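Local structure of metallopeptidase containing co-catalytic metalloactive site (Shewanella denitrificans OS217, 3B2Y) at residues E153-L158 with E231-R236; Y57-Q62 with A96-V101; F52-Y57 with S145-L150; S15-C20 with R256-S261. The protein probably acts as a zinc-dependent metallocarboxypeptidase or related hydrolase of the M14 peptidase family, with nickel bound at its metal site in this crystal. All coordinates share one frame; numbering follows the deposited sequence.

Contact 1 of 4, residues E153-L158 with E231-R236; sequences EHAQLL and EAFLVR
Leu158 and Leu234 bring the backbones of two helices closest together, with their CA atoms 7.9 Å apart. Segment 153-158 is the start of helix 155-161: His154 holds the N-cap position, and Leu158 N donates to His154 O at 3.0 Å in the opening turn. Segment 231-236 is the last part of helix 230-236, where Val235 N donates to Glu231 O at 3.1 Å. No hydrogen bond crosses between the segments, and hydrocarbon packing carries the contact.

Leu234 reaches across with its CD2 methyl. Its CG stands anti to the carbonyl carbon (chi1 -56°), which brings the end of the chain nearer to helix 155-161 than the direction of its first bond alone would suggest. The methyl CD2 lies 4.4 Å from Leu158 CB and 4.2 Å from Leu158 O. That carbonyl oxygen has its own partner in Ser162 OG, so the methyl lies beside a satisfied polar atom. Phe233, with CG anti to its backbone N (chi1 173°), extends its ring across to the other helix. There Ala155 CB sits at the ring edge, near its plane, 4.5 Å from Phe233 CZ. A methyl suits this place because it lets the broad ring come close to the first turn, while the longer leucines meet beside it.

Phe233 also packs on Phe131 of a loop. On the far side of helix 230-236, Val235 and Glu231 rest on Ala242 and Cys244 of strand 242-248, whereas Leu157 of helix 155-161 lies on Leu56 and Gln58 of strand 52-58.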
# COMPACT_ATOMS: atom_id res chain seq x y z
N GLU A 153 -9.41 -14.59 -5.88
CA GLU A 153 -10.24 -15.63 -5.22
C GLU A 153 -11.05 -15.03 -4.06
O GLU A 153 -12.03 -15.62 -3.65
CB GLU A 153 -9.39 -16.80 -4.70
CG GLU A 153 -8.80 -17.73 -5.78
CD GLU A 153 -8.17 -19.06 -5.24
OE1 GLU A 153 -7.66 -19.07 -4.08
OE2 GLU A 153 -8.21 -20.10 -5.96
N HIS A 154 -10.64 -13.85 -3.58
CA HIS A 154 -11.27 -13.13 -2.47
C HIS A 154 -11.70 -11.77 -2.95
O HIS A 154 -11.81 -10.81 -2.18
CB HIS A 154 -10.26 -13.02 -1.34
CG HIS A 154 -9.87 -14.35 -0.80
ND1 HIS A 154 -8.78 -15.07 -1.25
CD2 HIS A 154 -10.48 -15.13 0.11
CE1 HIS A 154 -8.72 -16.22 -0.61
NE2 HIS A 154 -9.72 -16.27 0.24
N ALA A 155 -12.04 -11.67 -4.22
CA ALA A 155 -12.36 -10.34 -4.78
C ALA A 155 -13.53 -9.66 -4.02
O ALA A 155 -13.53 -8.46 -3.75
CB ALA A 155 -12.73 -10.48 -6.20
N GLN A 156 -14.58 -10.39 -3.79
CA GLN A 156 -15.76 -9.80 -3.18
C GLN A 156 -15.43 -9.23 -1.81
O GLN A 156 -15.93 -8.20 -1.44
CB GLN A 156 -16.84 -10.84 -3.04
CG GLN A 156 -18.24 -10.27 -2.90
CD GLN A 156 -19.21 -10.97 -3.84
OE1 GLN A 156 -19.54 -12.15 -3.65
NE2 GLN A 156 -19.65 -10.26 -4.88
N LEU A 157 -14.62 -9.96 -1.06
CA LEU A 157 -14.19 -9.55 0.28
C LEU A 157 -13.36 -8.25 0.14
O LEU A 157 -13.56 -7.29 0.89
CB LEU A 157 -13.40 -10.66 0.92
CG LEU A 157 -12.80 -10.38 2.27
CD1 LEU A 157 -13.91 -10.26 3.29
CD2 LEU A 157 -11.78 -11.42 2.60
N LEU A 158 -12.49 -8.17 -0.86
CA LEU A 158 -11.63 -7.01 -1.02
C LEU A 158 -12.41 -5.77 -1.49
O LEU A 158 -12.09 -4.65 -1.11
CB LEU A 158 -10.49 -7.31 -1.99
CG LEU A 158 -9.53 -8.29 -1.31
CD1 LEU A 158 -8.55 -8.83 -2.38
CD2 LEU A 158 -8.80 -7.70 -0.09
N GLU A 231 -5.40 -1.37 -7.51
CA GLU A 231 -6.16 -0.16 -7.16
C GLU A 231 -7.13 0.25 -8.28
O GLU A 231 -8.25 0.65 -8.00
CB GLU A 231 -5.19 0.96 -6.71
CG GLU A 231 -4.10 1.37 -7.72
CD GLU A 231 -2.80 0.54 -7.67
OE1 GLU A 231 -2.77 -0.61 -7.19
OE2 GLU A 231 -1.79 1.08 -8.17
N ALA A 232 -6.74 0.20 -9.54
CA ALA A 232 -7.69 0.56 -10.61
C ALA A 232 -8.84 -0.43 -10.67
O ALA A 232 -9.99 -0.06 -10.94
CB ALA A 232 -7.00 0.68 -11.98
N PHE A 233 -8.50 -1.70 -10.52
CA PHE A 233 -9.48 -2.80 -10.37
C PHE A 233 -10.53 -2.50 -9.27
O PHE A 233 -11.74 -2.60 -9.49
CB PHE A 233 -8.78 -4.14 -10.03
CG PHE A 233 -9.73 -5.23 -9.70
CD1 PHE A 233 -10.47 -5.83 -10.72
CD2 PHE A 233 -9.96 -5.65 -8.36
CE1 PHE A 233 -11.42 -6.84 -10.41
CE2 PHE A 233 -10.91 -6.65 -8.05
CZ PHE A 233 -11.61 -7.27 -9.09
N LEU A 234 -10.07 -2.12 -8.10
CA LEU A 234 -11.01 -1.84 -7.02
C LEU A 234 -11.90 -0.58 -7.35
O LEU A 234 -13.03 -0.55 -6.99
CB LEU A 234 -10.34 -1.73 -5.69
CG LEU A 234 -9.51 -2.88 -5.18
CD1 LEU A 234 -8.78 -2.43 -3.96
CD2 LEU A 234 -10.45 -3.99 -4.89
N VAL A 235 -11.36 0.41 -8.06
CA VAL A 235 -12.15 1.55 -8.49
C VAL A 235 -13.20 1.11 -9.50
O VAL A 235 -14.38 1.50 -9.42
CB VAL A 235 -11.22 2.66 -8.99
CG1 VAL A 235 -12.01 3.81 -9.68
CG2 VAL A 235 -10.32 3.14 -7.75
N ARG A 236 -12.81 0.35 -10.50
CA ARG A 236 -13.79 -0.13 -11.53
C ARG A 236 -14.87 -0.97 -10.80
O ARG A 236 -16.03 -1.02 -11.21
CB ARG A 236 -13.06 -1.01 -12.52
CG ARG A 236 -12.14 -0.28 -13.42
CD ARG A 236 -11.89 -1.12 -14.66
NE ARG A 236 -10.84 -0.54 -15.50
CZ ARG A 236 -9.54 -0.84 -15.40
NH1 ARG A 236 -9.11 -1.72 -14.49
NH2 ARG A 236 -8.68 -0.24 -16.21

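Contact 2 of 4, residues Y57-Q62 with A96-V101; sequences YQSASQ and ALFERV
Ser59 and Phe98 meet where a beta-alpha-beta crossover passes the end of a beta hairpin. Strands 68-73 and 102-106, parallel neighbours in the main sheet, are joined through helix 81-92, and segment 96-101 is the turn leading into the second of them. Segment 57-62 leaves strand 52-58, which forms the hairpin with strand 42-49; Tyr57 of strand 52-58 makes a backbone hydrogen bond with Leu105.

Both main side chains point toward the opposite segment, and their CA atoms are 6.8 Å apart. The serine hydroxyl comes to the CB and the near rim of the phenylalanine: Ser59 OG is 4.2 Å from Phe98 CB and 4.3 Å from Phe98 CD1, and stands obliquely to the aromatic plane. With CG beside the backbone N (chi1 -50°), the Phe98 ring extends past Ser59 OG, and its side chain also touches Leu41. A large flat side chain suits this position because it can touch Ser59, Leu39 of helix 25-39 and Leu103 of strand 102-106 at once.

The turn bearing Phe98 is held by its own backbone, with Glu99 N bonded to Ala96 O at 3.1 Å and Arg100 N to Leu97 O at 3.0 Å. Leu97 CD1 lies 3.5 Å above the guanidinium plane of Arg100, offset toward its rim, and Arg100 NE bonds to Ala272 O near the C terminus. On the strand, Gln58 points away from the turn and gives its NE2 to Ser104 OG.

Ser59 OG, buried here, has no hydrogen-bond partner in the model, and Val101 O remains 4.1 Å from it.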
# COMPACT_ATOMS: atom_id res chain seq x y z
N TYR A 57 -6.03 -8.29 7.46
CA TYR A 57 -6.49 -8.05 8.81
C TYR A 57 -7.67 -7.10 8.82
O TYR A 57 -7.65 -6.12 8.19
CB TYR A 57 -5.38 -7.49 9.68
CG TYR A 57 -4.23 -8.39 9.74
CD1 TYR A 57 -3.25 -8.33 8.80
CD2 TYR A 57 -4.14 -9.37 10.70
CE1 TYR A 57 -2.19 -9.18 8.82
CE2 TYR A 57 -3.11 -10.23 10.73
CZ TYR A 57 -2.14 -10.14 9.80
OH TYR A 57 -1.12 -11.01 9.86
N GLN A 58 -8.69 -7.43 9.58
CA GLN A 58 -9.89 -6.58 9.66
C GLN A 58 -10.41 -6.53 11.08
O GLN A 58 -10.03 -7.33 11.91
CB GLN A 58 -10.99 -7.14 8.77
CG GLN A 58 -10.67 -7.35 7.34
CD GLN A 58 -11.89 -7.75 6.57
OE1 GLN A 58 -12.46 -8.82 6.80
NE2 GLN A 58 -12.33 -6.88 5.68
N SER A 59 -11.34 -5.60 11.32
CA SER A 59 -12.05 -5.53 12.59
C SER A 59 -12.81 -6.83 12.78
O SER A 59 -13.20 -7.50 11.79
CB SER A 59 -13.03 -4.34 12.66
OG SER A 59 -12.53 -3.19 11.99
N ALA A 60 -13.03 -7.19 14.04
CA ALA A 60 -13.71 -8.46 14.38
C ALA A 60 -15.13 -8.50 13.78
O ALA A 60 -15.65 -9.57 13.50
CB ALA A 60 -13.74 -8.68 15.91
N SER A 61 -15.72 -7.32 13.57
CA SER A 61 -17.00 -7.17 12.87
C SER A 61 -17.03 -5.89 12.01
O SER A 61 -16.66 -4.83 12.49
CB SER A 61 -18.14 -7.08 13.89
OG SER A 61 -18.04 -8.11 14.87
N GLN A 62 -17.51 -6.00 10.77
CA GLN A 62 -17.75 -4.83 9.95
C GLN A 62 -19.09 -4.23 10.35
O GLN A 62 -20.10 -4.93 10.43
CB GLN A 62 -17.76 -5.17 8.46
CG GLN A 62 -16.58 -6.01 7.96
CD GLN A 62 -15.22 -5.60 8.51
OE1 GLN A 62 -14.62 -4.63 8.04
NE2 GLN A 62 -14.73 -6.35 9.49
N ALA A 96 -9.64 2.27 19.66
CA ALA A 96 -10.71 3.25 19.41
C ALA A 96 -10.89 3.67 17.94
O ALA A 96 -11.99 4.10 17.57
CB ALA A 96 -10.51 4.52 20.26
N LEU A 97 -9.82 3.64 17.16
CA LEU A 97 -9.90 3.98 15.72
C LEU A 97 -11.01 3.11 15.11
O LEU A 97 -11.89 3.60 14.42
CB LEU A 97 -8.58 3.77 15.02
CG LEU A 97 -8.72 3.83 13.48
CD1 LEU A 97 -9.33 5.20 13.03
CD2 LEU A 97 -7.44 3.49 12.78
N PHE A 98 -11.05 1.84 15.48
CA PHE A 98 -11.99 0.92 14.84
C PHE A 98 -13.44 1.16 15.17
O PHE A 98 -14.32 0.62 14.50
CB PHE A 98 -11.54 -0.51 15.06
CG PHE A 98 -10.10 -0.71 14.73
CD1 PHE A 98 -9.63 -0.40 13.47
CD2 PHE A 98 -9.20 -1.12 15.67
CE1 PHE A 98 -8.29 -0.54 13.16
CE2 PHE A 98 -7.87 -1.26 15.34
CZ PHE A 98 -7.41 -0.95 14.09
N GLU A 99 -13.73 2.02 16.16
CA GLU A 99 -15.12 2.43 16.42
C GLU A 99 -15.67 3.38 15.39
O GLU A 99 -16.88 3.57 15.34
CB GLU A 99 -15.24 3.11 17.79
CG GLU A 99 -14.82 2.17 18.91
CD GLU A 99 -14.95 2.79 20.30
OE1 GLU A 99 -15.70 3.78 20.46
OE2 GLU A 99 -14.27 2.28 21.22
N ARG A 100 -14.82 4.01 14.58
CA ARG A 100 -15.33 4.92 13.57
C ARG A 100 -15.08 4.50 12.15
O ARG A 100 -15.61 5.12 11.24
CB ARG A 100 -14.87 6.35 13.84
CG ARG A 100 -13.53 6.74 13.38
CD ARG A 100 -13.42 8.27 13.52
NE ARG A 100 -12.15 8.70 12.94
CZ ARG A 100 -10.97 8.55 13.55
NH1 ARG A 100 -10.90 8.09 14.79
NH2 ARG A 100 -9.87 8.93 12.93
N VAL A 101 -14.36 3.39 11.96
CA VAL A 101 -14.03 2.92 10.61
C VAL A 101 -13.82 1.42 10.58
O VAL A 101 -13.25 0.82 11.52
CB VAL A 101 -12.80 3.70 10.05
CG1 VAL A 101 -11.57 3.43 10.89
CG2 VAL A 101 -12.53 3.37 8.53

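Contact 3 of 4, residues F52-Y57 with S145-L150; sequences FAINLY and SLEGKL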
# COMPACT_ATOMS: atom_id res chain seq x y z
N PHE A 52 5.04 -18.41 3.53
CA PHE A 52 4.64 -17.10 4.00
C PHE A 52 3.19 -16.78 3.68
O PHE A 52 2.79 -16.81 2.53
CB PHE A 52 5.48 -16.01 3.35
CG PHE A 52 6.95 -16.19 3.47
CD1 PHE A 52 7.56 -16.16 4.70
CD2 PHE A 52 7.73 -16.38 2.33
CE1 PHE A 52 8.94 -16.33 4.83
CE2 PHE A 52 9.09 -16.54 2.45
CZ PHE A 52 9.69 -16.54 3.71
N ALA A 53 2.43 -16.45 4.70
CA ALA A 53 1.02 -16.13 4.55
C ALA A 53 0.80 -14.76 3.98
O ALA A 53 1.53 -13.80 4.27
CB ALA A 53 0.28 -16.28 5.88
N ILE A 54 -0.23 -14.66 3.15
CA ILE A 54 -0.72 -13.39 2.64
C ILE A 54 -2.04 -13.13 3.36
O ILE A 54 -3.07 -13.75 3.07
CB ILE A 54 -0.93 -13.40 1.10
CG1 ILE A 54 0.45 -13.64 0.44
CG2 ILE A 54 -1.61 -12.09 0.69
CD1 ILE A 54 0.37 -14.18 -0.95
N ASN A 55 -1.97 -12.25 4.37
CA ASN A 55 -3.03 -12.04 5.31
C ASN A 55 -3.75 -10.72 5.08
O ASN A 55 -3.11 -9.66 4.82
CB ASN A 55 -2.42 -12.10 6.70
CG ASN A 55 -1.98 -13.50 7.08
OD1 ASN A 55 -2.62 -14.49 6.71
ND2 ASN A 55 -0.93 -13.58 7.83
N LEU A 56 -5.05 -10.78 5.24
CA LEU A 56 -5.88 -9.56 5.38
C LEU A 56 -6.24 -9.45 6.86
O LEU A 56 -6.69 -10.45 7.46
CB LEU A 56 -7.14 -9.71 4.58
CG LEU A 56 -8.16 -8.58 4.58
CD1 LEU A 56 -7.62 -7.33 3.95
CD2 LEU A 56 -9.45 -9.03 3.88
N TYR A 57 -6.03 -8.29 7.46
CA TYR A 57 -6.49 -8.05 8.81
C TYR A 57 -7.67 -7.10 8.82
O TYR A 57 -7.65 -6.12 8.19
CB TYR A 57 -5.38 -7.49 9.68
CG TYR A 57 -4.23 -8.39 9.74
CD1 TYR A 57 -3.25 -8.33 8.80
CD2 TYR A 57 -4.14 -9.37 10.70
CE1 TYR A 57 -2.19 -9.18 8.82
CE2 TYR A 57 -3.11 -10.23 10.73
CZ TYR A 57 -2.14 -10.14 9.80
OH TYR A 57 -1.12 -11.01 9.86
N SER A 145 -0.14 -12.46 -11.45
CA SER A 145 0.78 -13.29 -10.73
C SER A 145 0.03 -14.33 -9.90
O SER A 145 -1.17 -14.22 -9.71
CB SER A 145 1.63 -12.45 -9.78
OG SER A 145 0.91 -12.00 -8.60
N LEU A 146 0.76 -15.26 -9.34
CA LEU A 146 0.19 -16.19 -8.40
C LEU A 146 -0.54 -15.44 -7.25
O LEU A 146 -1.71 -15.75 -6.91
CB LEU A 146 1.35 -17.06 -7.85
CG LEU A 146 0.98 -18.13 -6.89
CD1 LEU A 146 -0.11 -18.96 -7.57
CD2 LEU A 146 2.30 -18.92 -6.58
N GLU A 147 0.12 -14.44 -6.65
CA GLU A 147 -0.47 -13.62 -5.58
C GLU A 147 -1.74 -12.90 -6.06
O GLU A 147 -2.73 -12.90 -5.33
CB GLU A 147 0.51 -12.61 -5.00
CG GLU A 147 1.84 -13.23 -4.45
CD GLU A 147 2.85 -13.61 -5.54
OE1 GLU A 147 2.59 -13.26 -6.70
OE2 GLU A 147 3.89 -14.30 -5.24
N GLY A 148 -1.71 -12.31 -7.25
CA GLY A 148 -2.90 -11.73 -7.84
C GLY A 148 -4.07 -12.68 -7.97
O GLY A 148 -5.22 -12.34 -7.74
N LYS A 149 -3.81 -13.88 -8.44
CA LYS A 149 -4.84 -14.87 -8.52
C LYS A 149 -5.46 -15.18 -7.14
O LYS A 149 -6.68 -15.40 -7.04
CB LYS A 149 -4.31 -16.14 -9.16
CG LYS A 149 -3.97 -15.93 -10.61
CD LYS A 149 -3.28 -17.19 -11.20
CE LYS A 149 -3.12 -17.01 -12.75
NZ LYS A 149 -2.01 -16.14 -13.03
N LEU A 150 -4.62 -15.24 -6.11
CA LEU A 150 -5.11 -15.56 -4.76
C LEU A 150 -5.95 -14.41 -4.22
O LEU A 150 -6.96 -14.62 -3.59
CB LEU A 150 -3.94 -15.81 -3.79
CG LEU A 150 -3.01 -16.99 -4.11
CD1 LEU A 150 -1.72 -16.97 -3.20
CD2 LEU A 150 -3.83 -18.40 -4.04
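Ile54 meets Glu147 and Leu150 in a buried helix-on-strand contact, where the first turns of helix 146-152 lie over the middle of strand 52-58. The nearest backbone approach is Ile54 to Glu147, 8.2 Å between CA atoms. Only the end of the isoleucine spans the distance: Ile54 CD1 touches Glu147 CG at 3.9 Å and Leu150 CD1 at 4.1 Å, and its side chain crosses each partner at about a right angle. The unbranched outer part of isoleucine is slim enough to reach between two residues three apart on one helix face.

Strand 52-58 pairs with strand 42-49 in an antiparallel hairpin, and the helix covers the side to which Ile54 points. The Glu147 side chain is about 13 Å from the bound nickel. Ser145 is the N-cap of that helix; its OG accepts from Gly148 N at 3.0 Å, almost straight at 173°, and donates to Glu147 OE1 at 2.8 Å, nearly along the C-O axis. Glu147 serves both surroundings because its chain bends at chi2 (77°), turning the carboxylate back to Ser145 while CG stays against Ile54. With an alanine in its place, Ser145 OG and Asn121 ND2 would probably lose their shared acceptor, and a gap would be likely to open beside Ile54 CD1. Ile54 also touches Pro111 of helix 111-115.

Contact 4 of 4, residues S15-C20 with R256-S261; sequences SEIFNC and RVQANS
Ile17 and Val257 mark the nearest backbone approach, 8.7 Å between CA atoms, of the turn 15-20 to helix 253-271. Ile17 slides past Val257 in the opposite direction and sets CD1 3.8 Å from Val257 CG1, with Gln258 CG also near that methyl at 4.2 Å. Val257 CG1 stands anti to its backbone N (chi1 170°), where it also meets the edge of the Phe18 ring, in its plane, 4.0 Å from CE2. Ile17 CG2 lies over the rim of one face of the same ring, 3.5 Å above its plane. A long, branched isoleucine suits this place because it brings CD1 to Val257 while its CG2 stays on the Phe18 ring.

In the helix, Arg256 O accepts from Asn260 N and, on the opposite face of its plane, from Asn260 ND2 at 2.8 Å. Asp254 grips the turn from the helix start, its carboxylate bonding Ser15 OG and the backbone N of Glu16 and Ile17.

Phe18 N donates to Ser15 OG at 3.0 Å, an ST motif. Asn19, with positive phi (52°), and Cys20 together face Ser15, making the G1 beta bulge that closes the short hairpin 14-15/20-21.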
# COMPACT_ATOMS: atom_id res chain seq x y z
N SER A 15 17.05 -0.20 8.84
CA SER A 15 16.10 0.63 9.58
C SER A 15 16.60 0.82 10.99
O SER A 15 16.89 -0.14 11.68
CB SER A 15 14.75 -0.05 9.66
OG SER A 15 13.84 0.75 10.41
N GLU A 16 16.69 2.07 11.42
CA GLU A 16 16.90 2.36 12.83
C GLU A 16 15.60 2.24 13.63
O GLU A 16 15.65 1.86 14.79
CB GLU A 16 17.52 3.75 13.02
CG GLU A 16 18.02 4.00 14.44
N ILE A 17 14.44 2.57 13.03
CA ILE A 17 13.16 2.47 13.71
C ILE A 17 12.95 1.02 14.14
O ILE A 17 12.56 0.77 15.28
CB ILE A 17 11.96 2.90 12.81
CG1 ILE A 17 12.03 4.41 12.44
CG2 ILE A 17 10.60 2.50 13.44
CD1 ILE A 17 10.97 4.89 11.40
N PHE A 18 13.25 0.08 13.24
CA PHE A 18 12.96 -1.34 13.50
C PHE A 18 14.19 -2.15 13.92
O PHE A 18 14.08 -3.32 14.31
CB PHE A 18 12.18 -1.93 12.33
CG PHE A 18 10.82 -1.30 12.15
CD1 PHE A 18 9.76 -1.65 12.99
CD2 PHE A 18 10.61 -0.34 11.18
CE1 PHE A 18 8.52 -1.05 12.86
CE2 PHE A 18 9.39 0.27 11.03
CZ PHE A 18 8.33 -0.09 11.86
N ASN A 19 15.35 -1.51 13.86
CA ASN A 19 16.63 -2.13 14.17
C ASN A 19 16.86 -3.41 13.39
O ASN A 19 17.28 -4.43 13.94
CB ASN A 19 16.78 -2.39 15.68
CG ASN A 19 18.21 -2.69 16.08
OD1 ASN A 19 19.17 -2.38 15.35
ND2 ASN A 19 18.37 -3.30 17.27
N CYS A 20 16.56 -3.36 12.10
CA CYS A 20 16.82 -4.51 11.27
C CYS A 20 16.96 -4.08 9.84
O CYS A 20 16.76 -2.92 9.51
CB CYS A 20 15.66 -5.49 11.42
SG CYS A 20 14.11 -4.87 10.84
N ARG A 256 11.23 7.38 4.75
CA ARG A 256 10.20 6.83 3.85
C ARG A 256 9.16 6.09 4.64
O ARG A 256 8.00 6.23 4.33
CB ARG A 256 10.81 5.88 2.81
CG ARG A 256 11.47 6.64 1.61
CD ARG A 256 12.78 5.99 1.20
NE ARG A 256 12.58 4.59 0.86
CZ ARG A 256 13.57 3.71 0.73
NH1 ARG A 256 14.82 4.09 0.87
NH2 ARG A 256 13.32 2.44 0.52
N VAL A 257 9.59 5.45 5.71
CA VAL A 257 8.71 4.74 6.63
C VAL A 257 7.78 5.73 7.26
O VAL A 257 6.56 5.53 7.25
CB VAL A 257 9.52 3.96 7.69
CG1 VAL A 257 8.60 3.43 8.78
CG2 VAL A 257 10.31 2.78 7.00
N GLN A 258 8.35 6.85 7.71
CA GLN A 258 7.58 7.94 8.30
C GLN A 258 6.58 8.56 7.34
O GLN A 258 5.44 8.80 7.73
CB GLN A 258 8.52 9.01 8.91
CG GLN A 258 9.21 8.50 10.16
CD GLN A 258 10.41 9.37 10.57
OE1 GLN A 258 11.05 10.03 9.73
NE2 GLN A 258 10.70 9.38 11.86
N ALA A 259 6.99 8.82 6.11
CA ALA A 259 6.14 9.40 5.10
C ALA A 259 4.95 8.49 4.73
O ALA A 259 3.82 8.98 4.60
CB ALA A 259 6.95 9.77 3.84
N ASN A 260 5.22 7.21 4.53
CA ASN A 260 4.16 6.18 4.32
C ASN A 260 3.13 6.15 5.45
O ASN A 260 1.92 6.21 5.20
CB ASN A 260 4.80 4.81 4.15
CG ASN A 260 5.23 4.55 2.71
OD1 ASN A 260 4.42 4.16 1.87
ND2 ASN A 260 6.49 4.77 2.41
N SER A 261 3.62 6.14 6.67
CA SER A 261 2.77 6.17 7.85
C SER A 261 1.91 7.45 7.88
O SER A 261 0.74 7.39 8.24
CB SER A 261 3.65 6.03 9.12
OG SER A 261 2.84 5.94 10.29

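How the contacts relate
From the N terminus, contact 4 opens first, at 15-20, and closes last, at 256-261, so its loop encloses the other three and ties the N-terminal hairpin to helix 253-271. Within it, contact 3 opens on strand 52-58 and closes on helix 146-152. Contact 2 nests inside that loop, starting from the end of the same strand, with Tyr57 common to both, and joining it to the turn before strand 102-106. Contact 1 follows in series, joining helices 155-161 and 230-236; no loops cross. Contacts 1 and 3 also touch, Leu158 CD2 lying 4.2 Å from Leu56 CD1, while contacts 1 and 4 lie on opposite sides of the chain's centre.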